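Local coordinates for NusG domain II-containing protein (Ruminococcus gnavus, PDB 4ESN) that is of unknown function but binds zinc through cysteines and belongs to the NusG domain II family, at residues 38-41 against 47-50. Numbering follows the deposited sequence. Where two conformers were deposited one is given.
Sequences QTIE and RLRI
Arg49 leans over to Thr39 on one face of an antiparallel beta hairpin formed by strands 38-42 and 46-51. Strand 46-51 is the middle of a three-stranded sheet in the NusG domain II region, and 38-42 is at one edge within the chain. Arg49 CG lies anti to the backbone N (chi1 176°), and a bend at chi2 (55°) turns the guanidinium toward the neighbouring strand. There NH1 donates a long hydrogen bond of 3.3 Å to Thr39 OG1, which sits at the edge of the guanidinium, near its plane. Gln38 N lies over one face of the same group. Arg49 NH2 also bonds to Gln51 OE1.

Arg47 and Glu41 run side by side, with Arg47 CD 3.9 Å from Glu41 CG. Thr39 CG2 packs closer, 3.6 Å from the same Arg47 CD. The Glu41 carboxylate and the Arg47 guanidinium are turned 69° apart and do not pair. Arg47 NE makes its salt bridge to Glu58 on strand 54-60. The zinc ion is about 11 Å from the Arg47 side chain, so this is packing away from the metal site.

On the other face, Ile40 CD1 reaches obliquely across to Ile50 CD1 at 3.6 Å and also meets Leu48 CD2. Gln38 packs its CG on Ile50 CD1, while NE2 bonds to Lys36 O. Tyr32 of strand 27-33 touches Gln38, Ile40 and Ile50.

Paired backbone bonds, Gln38 with Ile50 and Ile40 with Leu48, fix the register. With an alanine in place of Arg49, Thr39 OG1 would probably lose this donor and Gln51 OE1 its partner. The chemistry divides by face: charged groups, a hydroxyl and aliphatic stems on one, mainly hydrocarbon packing with one amide on the other.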
loop_
_atom_site.group_PDB
_atom_site.type_symbol
_atom_site.label_atom_id
_atom_site.label_comp_id
_atom_site.label_asym_id
_atom_site.label_seq_id
_atom_site.Cartn_x
_atom_site.Cartn_y
_atom_site.Cartn_z
ATOM N N GLN A 38 -8.421 7.776 16.973
ATOM C CA GLN A 38 -9.707 7.329 16.455
ATOM C C GLN A 38 -9.595 5.917 15.934
ATOM O O GLN A 38 -8.497 5.431 15.691
ATOM C CB GLN A 38 -10.254 8.300 15.377
ATOM C CG GLN A 38 -9.346 8.516 14.175
ATOM C CD GLN A 38 -9.668 9.782 13.417
ATOM O OE1 GLN A 38 -10.755 9.930 12.849
ATOM N NE2 GLN A 38 -8.687 10.692 13.341
ATOM N N THR A 39 -10.741 5.254 15.813
ATOM C CA THR A 39 -10.892 3.888 15.343
ATOM C C THR A 39 -11.784 3.953 14.096
ATOM O O THR A 39 -12.875 4.540 14.165
ATOM C CB THR A 39 -11.450 3.070 16.516
ATOM O OG1 THR A 39 -10.404 2.887 17.488
ATOM C CG2 THR A 39 -12.046 1.738 16.093
ATOM N N ILE A 40 -11.328 3.396 12.978
ATOM C CA ILE A 40 -12.076 3.381 11.728
ATOM C C ILE A 40 -12.416 1.933 11.402
ATOM O O ILE A 40 -11.535 1.109 11.115
ATOM C CB ILE A 40 -11.369 4.122 10.536
ATOM C CG1 ILE A 40 -10.874 5.560 10.922
ATOM C CG2 ILE A 40 -12.278 4.210 9.313
ATOM C CD1 ILE A 40 -9.581 5.699 11.553
ATOM N N GLU A 41 -13.707 1.633 11.434
ATOM C CA GLU A 41 -14.202 0.300 11.102
ATOM C C GLU A 41 -14.528 0.351 9.630
ATOM O O GLU A 41 -15.455 1.062 9.230
ATOM C CB GLU A 41 -15.396 -0.085 11.996
ATOM C CG GLU A 41 -14.986 -0.059 13.462
ATOM C CD GLU A 41 -15.987 -0.467 14.532
ATOM O OE1 GLU A 41 -16.979 -1.160 14.205
ATOM O OE2 GLU A 41 -15.750 -0.119 15.714
ATOM N N ARG A 47 -10.258 -3.044 10.671
ATOM C CA ARG A 47 -10.375 -1.974 11.642
ATOM C C ARG A 47 -9.027 -1.315 11.790
ATOM O O ARG A 47 -8.034 -1.973 12.129
ATOM C CB ARG A 47 -10.946 -2.470 12.970
ATOM C CG ARG A 47 -11.127 -1.349 14.001
ATOM C CD ARG A 47 -11.964 -1.777 15.195
ATOM N NE ARG A 47 -11.322 -2.836 15.972
ATOM C CZ ARG A 47 -11.705 -4.107 15.980
ATOM N NH1 ARG A 47 -12.753 -4.496 15.252
ATOM N NH2 ARG A 47 -11.063 -4.993 16.730
ATOM N N LEU A 48 -8.997 -0.006 11.502
ATOM C CA LEU A 48 -7.796 0.825 11.585
ATOM C C LEU A 48 -7.780 1.587 12.873
ATOM O O LEU A 48 -8.792 2.149 13.266
ATOM C CB LEU A 48 -7.770 1.805 10.401
ATOM C CG LEU A 48 -6.526 2.691 10.270
ATOM C CD1 LEU A 48 -5.331 1.872 9.771
ATOM C CD2 LEU A 48 -6.808 3.864 9.347
ATOM N N ARG A 49 -6.623 1.631 13.534
ATOM C CA ARG A 49 -6.492 2.412 14.759
ATOM C C ARG A 49 -5.507 3.579 14.523
ATOM O O ARG A 49 -4.377 3.374 14.049
ATOM C CB ARG A 49 -6.038 1.513 15.919
ATOM C CG ARG A 49 -5.768 2.231 17.287
ATOM C CD ARG A 49 -6.932 3.059 17.839
ATOM N NE ARG A 49 -6.506 3.911 18.962
ATOM C CZ ARG A 49 -7.276 4.785 19.605
ATOM N NH1 ARG A 49 -8.553 4.922 19.281
ATOM N NH2 ARG A 49 -6.781 5.504 20.601
ATOM N N ILE A 50 -5.960 4.803 14.798
ATOM C CA ILE A 50 -5.093 5.960 14.761
ATOM C C ILE A 50 -4.806 6.271 16.221
ATOM O O ILE A 50 -5.724 6.518 17.000
ATOM C CB ILE A 50 -5.624 7.159 13.945
ATOM C CG1 ILE A 50 -5.723 6.772 12.448
ATOM C CG2 ILE A 50 -4.687 8.390 14.147
ATOM C CD1 ILE A 50 -6.545 7.651 11.656
#